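Local structure of putative SnoaL-like polyketide cyclase (Shewanella putrefaciens, 3GZB) at residues Ala122-Lys127 and His138-Asp143; Tyr80-Glu85 and Val94-Asn99; Pro20-Leu25 and Met87-Ser92. The protein is a putative SnoaL-like polyketide cyclase of the NTF2 superfamily, and probably acts on a small organic substrate, though its reaction is not established. One frame throughout, in Å; residues are numbered along the deposited sequence. Where two conformers were deposited one is given.

In the fold
From the N terminus, the start of helix 21-34 is met again only after some sixty residues, by strand 86-90, so interaction 3 closes the longest loop and ties the first helix to the sheet. Interaction 2 is more local, with 80-85 pairing with 94-99 around the intervening strand 86-90. Because 87-92 lies between the segments of interaction 2, interactions 2 and 3 cross. Interaction 1 follows in series as the hairpin of strands 115-129 and 134-142. Strand 93-103 borders strand 115-129, through the backbone pairs of T124 with M96 and L126 with V94, and strand 86-90 pairs with strand 93-103 as well. All three contacts therefore reach one curved sheet, and each touches the second subunit.

Interaction 1: residues Ala122-Lys127 and His138-Asp143; sequences AVTSLK and HVDLID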
# COMPACT_ATOMS: atom_id res chain seq x y z
N ALA A 122 -2.21 6.89 -4.19
CA ALA A 122 -1.03 6.42 -3.46
C ALA A 122 -1.35 5.46 -2.37
O ALA A 122 -2.44 5.45 -1.83
CB ALA A 122 -0.28 7.62 -2.86
N VAL A 123 -0.35 4.64 -2.05
CA VAL A 123 -0.28 3.85 -0.85
C VAL A 123 0.97 4.29 -0.14
O VAL A 123 2.07 4.32 -0.73
CB VAL A 123 -0.22 2.37 -1.17
CG1 VAL A 123 -0.12 1.50 0.10
CG2 VAL A 123 -1.46 1.98 -2.02
N THR A 124 0.84 4.61 1.13
CA THR A 124 1.97 4.97 2.02
C THR A 124 1.93 4.03 3.22
O THR A 124 0.86 3.86 3.84
CB THR A 124 1.84 6.43 2.49
OG1 THR A 124 2.00 7.25 1.33
CG2 THR A 124 2.88 6.79 3.56
N SER A 125 3.06 3.41 3.57
CA SER A 125 3.15 2.63 4.78
C SER A 125 4.22 3.21 5.66
O SER A 125 5.25 3.73 5.21
CB SER A 125 3.40 1.15 4.51
OG SER A 125 4.67 0.94 3.89
N LEU A 126 4.00 3.11 6.96
CA LEU A 126 4.96 3.53 7.99
C LEU A 126 5.23 2.37 8.92
O LEU A 126 4.28 1.78 9.47
CB LEU A 126 4.43 4.72 8.81
CG LEU A 126 3.97 5.95 8.04
CD1 LEU A 126 3.40 7.00 9.01
CD2 LEU A 126 5.11 6.52 7.23
N LYS A 127 6.49 2.06 9.14
CA LYS A 127 6.88 1.15 10.20
C LYS A 127 7.37 2.04 11.35
O LYS A 127 8.28 2.87 11.15
CB LYS A 127 7.99 0.21 9.72
CG LYS A 127 8.34 -0.92 10.68
CD LYS A 127 7.16 -1.85 10.96
CE LYS A 127 7.62 -3.04 11.82
NZ LYS A 127 6.50 -3.73 12.52
N HIS A 138 9.47 4.68 5.97
CA HIS A 138 8.36 5.28 5.24
C HIS A 138 8.47 4.80 3.81
O HIS A 138 9.51 5.03 3.16
CB HIS A 138 8.47 6.79 5.36
CG HIS A 138 7.45 7.57 4.59
ND1 HIS A 138 7.08 8.84 4.97
CD2 HIS A 138 6.73 7.29 3.47
CE1 HIS A 138 6.19 9.31 4.11
NE2 HIS A 138 5.94 8.39 3.18
N VAL A 139 7.47 4.03 3.34
CA VAL A 139 7.46 3.56 1.94
C VAL A 139 6.31 4.21 1.19
O VAL A 139 5.14 4.10 1.66
CB VAL A 139 7.32 2.06 1.83
CG1 VAL A 139 7.30 1.63 0.35
CG2 VAL A 139 8.45 1.34 2.59
N ASP A 140 6.60 4.88 0.07
CA ASP A 140 5.60 5.44 -0.80
C ASP A 140 5.48 4.66 -2.10
O ASP A 140 6.49 4.29 -2.70
CB ASP A 140 5.90 6.88 -1.16
CG ASP A 140 5.39 7.89 -0.15
OD1 ASP A 140 4.66 7.55 0.83
OD2 ASP A 140 5.76 9.10 -0.34
N LEU A 141 4.24 4.42 -2.50
CA LEU A 141 3.91 3.87 -3.82
C LEU A 141 2.98 4.86 -4.48
O LEU A 141 1.77 4.87 -4.21
CB LEU A 141 3.24 2.49 -3.67
CG LEU A 141 4.05 1.35 -3.07
CD1 LEU A 141 3.15 0.15 -2.77
CD2 LEU A 141 5.21 0.98 -3.98
N ILE A 142 3.54 5.73 -5.32
CA ILE A 142 2.82 6.89 -5.88
C ILE A 142 2.44 6.60 -7.31
O ILE A 142 3.27 6.09 -8.10
CB ILE A 142 3.71 8.11 -5.87
CG1 ILE A 142 4.24 8.42 -4.47
CG2 ILE A 142 3.03 9.37 -6.43
CD1 ILE A 142 3.23 8.64 -3.39
N ASP A 143 1.19 6.94 -7.70
CA ASP A 143 0.73 6.77 -9.08
C ASP A 143 1.10 7.99 -9.93
O ASP A 143 0.29 8.89 -10.22
CB ASP A 143 -0.80 6.51 -9.10
CG ASP A 143 -1.37 6.26 -10.47
OD1 ASP A 143 -0.64 6.25 -11.47
OD2 ASP A 143 -2.61 6.11 -10.49
O HOH W 1 3.62 1.89 0.39
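T124 and D140 project together from one face of two neighbouring antiparallel strands, and T124 OG1 donates to D140 OD1 over 2.7 Å. H138 brings a second donor to the same oxygen, with H138 NE2 2.8 Å from D140 OD1. The two donors arrive on opposite faces of the carboxylate plane, both well out of it, so that OD1 is clasped between them. Seen from the histidine, the acceptor lies in the imidazole plane. T124 has OG1 beside its backbone N (chi1 -66°), which turns CG2 toward the histidine, where it comes within 3.5 Å of H138 NE2 at an oblique approach. L126 runs alongside H138 and lays CD2 over one ring face, 4.0 Å from the centroid and displaced toward the rim, in a CH-pi contact. With H138 ND1 hydrogen-bonded to the hydroxyl of Y29, both ring nitrogens are engaged and the rotation of the imidazole is fixed. On the sheet face that carries these side chains, A122 CB also meets I142 CD1 at 3.7 Å.

V123, S125, V139 and L141 occupy the other face, where S125 OG rests 3.5 Å from V139 CB. Four backbone hydrogen bonds join V123 to L141 and S125 to V139.

In the NTF2-like fold the concave side of the curved sheet lines the pocket. A methylpentanediol, probably from the crystallisation liquor, lies about 4 Å from the D140 side chain at nearest atoms, consistent with such a site, although no catalytic role is established for this histidine-carboxylate pair. Around the hairpin, helix 21-34 packs on L126 and H138, Y100 of strand 93-103 touches D140 and hydrogen-bonds through OH to T124 OG1, and the second subunit sets its I97 against V123 and hydrogen-bonds its Y88 hydroxyl to L141 O.

Interaction 2: residues Tyr80-Glu85 and Val94-Asn99; sequences YDFNIE and VVMIGN
N83 and N99 form a hydrogen-bonded antiparallel pair, with N83 N 2.8 Å from N99 O and N99 N 3.0 Å from N83 O. A third backbone bond, from E85 N to I97 O, follows where the chain turns its corner. Between them I84 faces G98 in a non-hydrogen-bonded pair, and the lack of a side chain at G98 allows I84 CA and G98 CA to approach to 4.0 Å.

The short strand 81-84 crosses strand 94-99 at 116°, far from a regular antiparallel pairing. It forms part of the strongly curved sheet of the NTF2-like fold, and past the corner strand 86-90 pairs with strand 93-103 in its turn.

The apolar contacts centre on F82. With CG anti to the backbone N (chi1 -173°), its ring reaches across to selenomethionine M96, F82 CE2 lying 3.6 Å from M96 CB. M96 SE sits at the ring edge, 5.5 Å from the centroid, in a Met-aromatic contact. I84 CG2 lies over one ring face, toward its rim, Y100 stacks on the ring, and M30 of helix 21-34 touches it. Were F82 an alanine, M96 CB and the Y100 ring would probably lose their aromatic partner and a gap would open toward M30.

Beside N83 and N99 a water bridges the two segments: it donates to N83 O and, at 2.6 Å, to E85 OE2, while accepting from N99 ND2.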
# COMPACT_ATOMS: atom_id res chain seq x y z
N TYR A 80 -0.28 20.49 1.43
CA TYR A 80 -1.02 19.54 0.63
C TYR A 80 -1.77 18.58 1.54
O TYR A 80 -1.56 18.58 2.74
CB TYR A 80 -0.13 18.81 -0.37
CG TYR A 80 0.99 17.97 0.19
CD1 TYR A 80 2.14 18.55 0.72
CD2 TYR A 80 0.92 16.59 0.11
CE1 TYR A 80 3.19 17.77 1.21
CE2 TYR A 80 1.97 15.79 0.58
CZ TYR A 80 3.12 16.40 1.09
OH TYR A 80 4.19 15.66 1.54
N ASP A 81 -2.71 17.83 0.97
CA ASP A 81 -3.54 16.94 1.78
C ASP A 81 -3.35 15.50 1.39
O ASP A 81 -3.08 15.20 0.21
CB ASP A 81 -5.02 17.30 1.67
CG ASP A 81 -5.34 18.68 2.20
OD1 ASP A 81 -4.66 19.16 3.13
OD2 ASP A 81 -6.29 19.28 1.66
N PHE A 82 -3.45 14.62 2.37
CA PHE A 82 -3.54 13.21 2.11
C PHE A 82 -4.98 12.82 2.45
O PHE A 82 -5.34 12.83 3.63
CB PHE A 82 -2.52 12.42 2.89
CG PHE A 82 -2.42 10.95 2.56
CD1 PHE A 82 -2.62 10.44 1.30
CD2 PHE A 82 -1.98 10.10 3.52
CE1 PHE A 82 -2.43 9.12 1.02
CE2 PHE A 82 -1.77 8.75 3.24
CZ PHE A 82 -2.02 8.28 1.99
N ASN A 83 -5.77 12.56 1.43
CA ASN A 83 -7.19 12.25 1.59
C ASN A 83 -7.28 10.75 1.56
O ASN A 83 -7.17 10.10 0.51
CB ASN A 83 -7.99 12.91 0.49
CG ASN A 83 -7.97 14.41 0.59
OD1 ASN A 83 -8.10 14.95 1.68
ND2 ASN A 83 -7.79 15.10 -0.53
N ILE A 84 -7.47 10.18 2.74
CA ILE A 84 -7.43 8.73 2.83
C ILE A 84 -8.76 8.05 2.61
O ILE A 84 -9.85 8.57 2.99
CB ILE A 84 -6.83 8.22 4.09
CG1 ILE A 84 -7.59 8.66 5.29
CG2 ILE A 84 -5.29 8.61 4.15
CD1 ILE A 84 -7.20 7.76 6.58
N GLU A 85 -8.69 6.95 1.88
CA GLU A 85 -9.83 6.06 1.70
C GLU A 85 -9.88 4.96 2.74
O GLU A 85 -10.98 4.51 3.16
CB GLU A 85 -9.78 5.45 0.30
CG GLU A 85 -9.93 6.51 -0.79
CD GLU A 85 -11.26 7.25 -0.77
OE1 GLU A 85 -12.29 6.64 -0.37
OE2 GLU A 85 -11.28 8.44 -1.17
N VAL A 94 1.73 0.57 9.73
CA VAL A 94 0.50 1.29 9.40
C VAL A 94 0.43 1.49 7.86
O VAL A 94 1.43 1.90 7.24
CB VAL A 94 0.47 2.67 10.09
CG1 VAL A 94 -0.79 3.47 9.62
CG2 VAL A 94 0.51 2.52 11.62
N VAL A 95 -0.73 1.15 7.26
CA VAL A 95 -0.92 1.19 5.83
C VAL A 95 -2.02 2.15 5.54
O VAL A 95 -3.10 2.09 6.16
CB VAL A 95 -1.30 -0.19 5.26
CG1 VAL A 95 -1.50 -0.14 3.72
CG2 VAL A 95 -0.26 -1.24 5.60
N MSE A 96 -1.78 3.10 4.61
CA MSE A 96 -2.74 4.16 4.25
C MSE A 96 -2.91 4.20 2.76
O MSE A 96 -1.94 4.26 2.03
CB MSE A 96 -2.27 5.52 4.76
CG MSE A 96 -2.20 5.56 6.30
SE MSE A 96 -1.14 7.04 6.98
CE MSE A 96 0.53 6.34 6.53
N ILE A 97 -4.15 4.09 2.29
CA ILE A 97 -4.53 4.11 0.90
C ILE A 97 -5.31 5.38 0.67
O ILE A 97 -6.29 5.64 1.39
CB ILE A 97 -5.43 2.92 0.56
CG1 ILE A 97 -4.77 1.60 0.87
CG2 ILE A 97 -5.86 3.00 -0.93
CD1 ILE A 97 -5.71 0.34 0.80
N GLY A 98 -4.93 6.20 -0.33
CA GLY A 98 -5.61 7.45 -0.53
C GLY A 98 -5.08 8.22 -1.72
O GLY A 98 -4.57 7.63 -2.65
N ASN A 99 -5.32 9.54 -1.74
CA ASN A 99 -4.91 10.43 -2.80
C ASN A 99 -4.21 11.62 -2.15
O ASN A 99 -4.73 12.20 -1.16
CB ASN A 99 -6.09 10.96 -3.65
CG ASN A 99 -6.72 9.91 -4.49
OD1 ASN A 99 -6.27 9.63 -5.58
ND2 ASN A 99 -7.81 9.32 -3.99
O HOH W 2 -9.21 10.03 -1.50

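Interaction 3: residues Pro20-Leu25 and Met87-Ser92; sequences PQEQQL and MYNAGS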
# COMPACT_ATOMS: atom_id res chain seq x y z
N PRO A 20 -6.27 2.62 16.98
CA PRO A 20 -5.08 2.08 17.61
C PRO A 20 -4.00 3.16 17.79
O PRO A 20 -3.88 4.08 16.96
CB PRO A 20 -4.62 1.05 16.59
CG PRO A 20 -5.88 0.58 15.96
CD PRO A 20 -6.66 1.81 15.80
N GLN A 21 -3.21 3.06 18.83
CA GLN A 21 -2.17 4.05 19.07
C GLN A 21 -1.18 4.19 17.88
O GLN A 21 -0.62 5.26 17.66
CB GLN A 21 -1.42 3.76 20.35
CG GLN A 21 -2.28 3.89 21.63
CD GLN A 21 -2.75 5.32 21.97
OE1 GLN A 21 -2.15 6.36 21.53
NE2 GLN A 21 -3.80 5.36 22.76
N GLU A 22 -0.91 3.09 17.20
CA GLU A 22 0.02 3.11 16.07
C GLU A 22 -0.53 4.00 14.95
O GLU A 22 0.15 4.81 14.36
CB GLU A 22 0.26 1.67 15.56
CG GLU A 22 0.85 0.77 16.62
CD GLU A 22 -0.13 0.02 17.48
OE1 GLU A 22 -1.33 0.38 17.63
OE2 GLU A 22 0.34 -1.00 18.07
N GLN A 23 -1.83 3.86 14.68
CA GLN A 23 -2.48 4.77 13.73
C GLN A 23 -2.48 6.23 14.21
O GLN A 23 -2.24 7.12 13.41
CB GLN A 23 -3.89 4.29 13.41
CG GLN A 23 -3.96 2.95 12.66
CD GLN A 23 -5.40 2.57 12.34
OE1 GLN A 23 -6.26 3.43 12.19
NE2 GLN A 23 -5.66 1.26 12.23
N GLN A 24 -2.68 6.47 15.51
CA GLN A 24 -2.73 7.83 16.03
C GLN A 24 -1.39 8.50 15.81
O GLN A 24 -1.33 9.68 15.46
CB GLN A 24 -3.12 7.83 17.51
CG GLN A 24 -4.54 7.42 17.81
CD GLN A 24 -4.94 7.66 19.24
OE1 GLN A 24 -4.66 8.75 19.79
NE2 GLN A 24 -5.58 6.67 19.85
N LEU A 25 -0.33 7.75 16.01
CA LEU A 25 1.00 8.33 15.79
C LEU A 25 1.26 8.62 14.31
O LEU A 25 1.84 9.64 13.97
CB LEU A 25 2.09 7.44 16.39
CG LEU A 25 3.50 8.05 16.45
CD1 LEU A 25 3.54 9.34 17.33
CD2 LEU A 25 4.54 7.02 16.94
N MSE A 87 -7.29 3.23 6.16
CA MSE A 87 -6.07 3.05 6.97
C MSE A 87 -6.27 1.82 7.85
O MSE A 87 -7.36 1.60 8.43
CB MSE A 87 -5.80 4.30 7.83
CG MSE A 87 -4.61 4.13 8.82
SE MSE A 87 -4.03 5.77 9.67
CE MSE A 87 -5.69 6.32 10.48
N TYR A 88 -5.23 1.02 7.93
CA TYR A 88 -5.21 -0.12 8.83
C TYR A 88 -3.81 -0.36 9.34
O TYR A 88 -2.84 0.30 8.90
CB TYR A 88 -5.75 -1.40 8.12
CG TYR A 88 -5.20 -1.73 6.74
CD1 TYR A 88 -5.62 -1.04 5.60
CD2 TYR A 88 -4.25 -2.74 6.58
CE1 TYR A 88 -5.17 -1.44 4.32
CE2 TYR A 88 -3.77 -3.10 5.30
CZ TYR A 88 -4.24 -2.47 4.22
OH TYR A 88 -3.84 -2.75 2.91
N ASN A 89 -3.69 -1.28 10.31
CA ASN A 89 -2.38 -1.56 10.85
C ASN A 89 -2.24 -3.02 11.26
O ASN A 89 -3.24 -3.67 11.63
CB ASN A 89 -1.98 -0.64 12.04
CG ASN A 89 -2.73 -0.94 13.33
OD1 ASN A 89 -3.93 -0.74 13.39
ND2 ASN A 89 -2.04 -1.53 14.33
N ALA A 90 -1.01 -3.48 11.18
CA ALA A 90 -0.59 -4.77 11.72
C ALA A 90 0.51 -4.48 12.70
O ALA A 90 1.66 -4.20 12.32
CB ALA A 90 -0.05 -5.71 10.55
N GLY A 91 0.20 -4.45 13.98
CA GLY A 91 1.19 -3.92 14.90
C GLY A 91 1.63 -2.51 14.54
O GLY A 91 0.82 -1.64 14.23
N SER A 92 2.95 -2.34 14.57
CA SER A 92 3.58 -1.07 14.30
C SER A 92 3.70 -0.74 12.81
O SER A 92 4.30 0.28 12.48
CB SER A 92 4.98 -1.01 14.96
OG SER A 92 4.85 -0.92 16.37
O HOH W 3 2.84 -2.01 18.00
O HOH W 4 -3.08 -2.41 16.88
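Q23 of helix 21-34 lies against M87 and N89 of strand 86-90, where the N-terminal helix of this NTF2-like alpha+beta fold meets the sheet. The short helical segment crosses the strand at 126°, with the axes 8.6 Å apart.

The Q23 side chain can be followed outward. Its CB touches selenomethionine M87 at both SE and CE, each 4.0 Å away. CG passes between the M87 chain and the N89 amide, 3.8 Å from N89 OD1. Beyond CG the chain is extended (chi2 -178°), and Q23 and M87 run past one another head to tail. At the end the two amide atoms part company: Q23 OE1 takes the apolar side, 3.4 Å from M87 CE, and Q23 NE2 reaches over the Y88 backbone to donate to N89 OD1 at 2.9 Å. The two side chains cross at about a right angle, with their amide planes 74° apart, and N89 OD1 also has P20 CG beside it.

The other atom of the N89 amide is held too: ND2 donates in the amide plane to a lone pair of G91 O. This double hold fixes which way the N89 amide is turned. E22, one residue before Q23, folds its CG onto G91 O and packs on V94 of strand 93-103. Its carboxylate is linked to N89 through solvent: one water donates weakly to E22 OE1 and accepts from N89 ND2 at 2.9 Å.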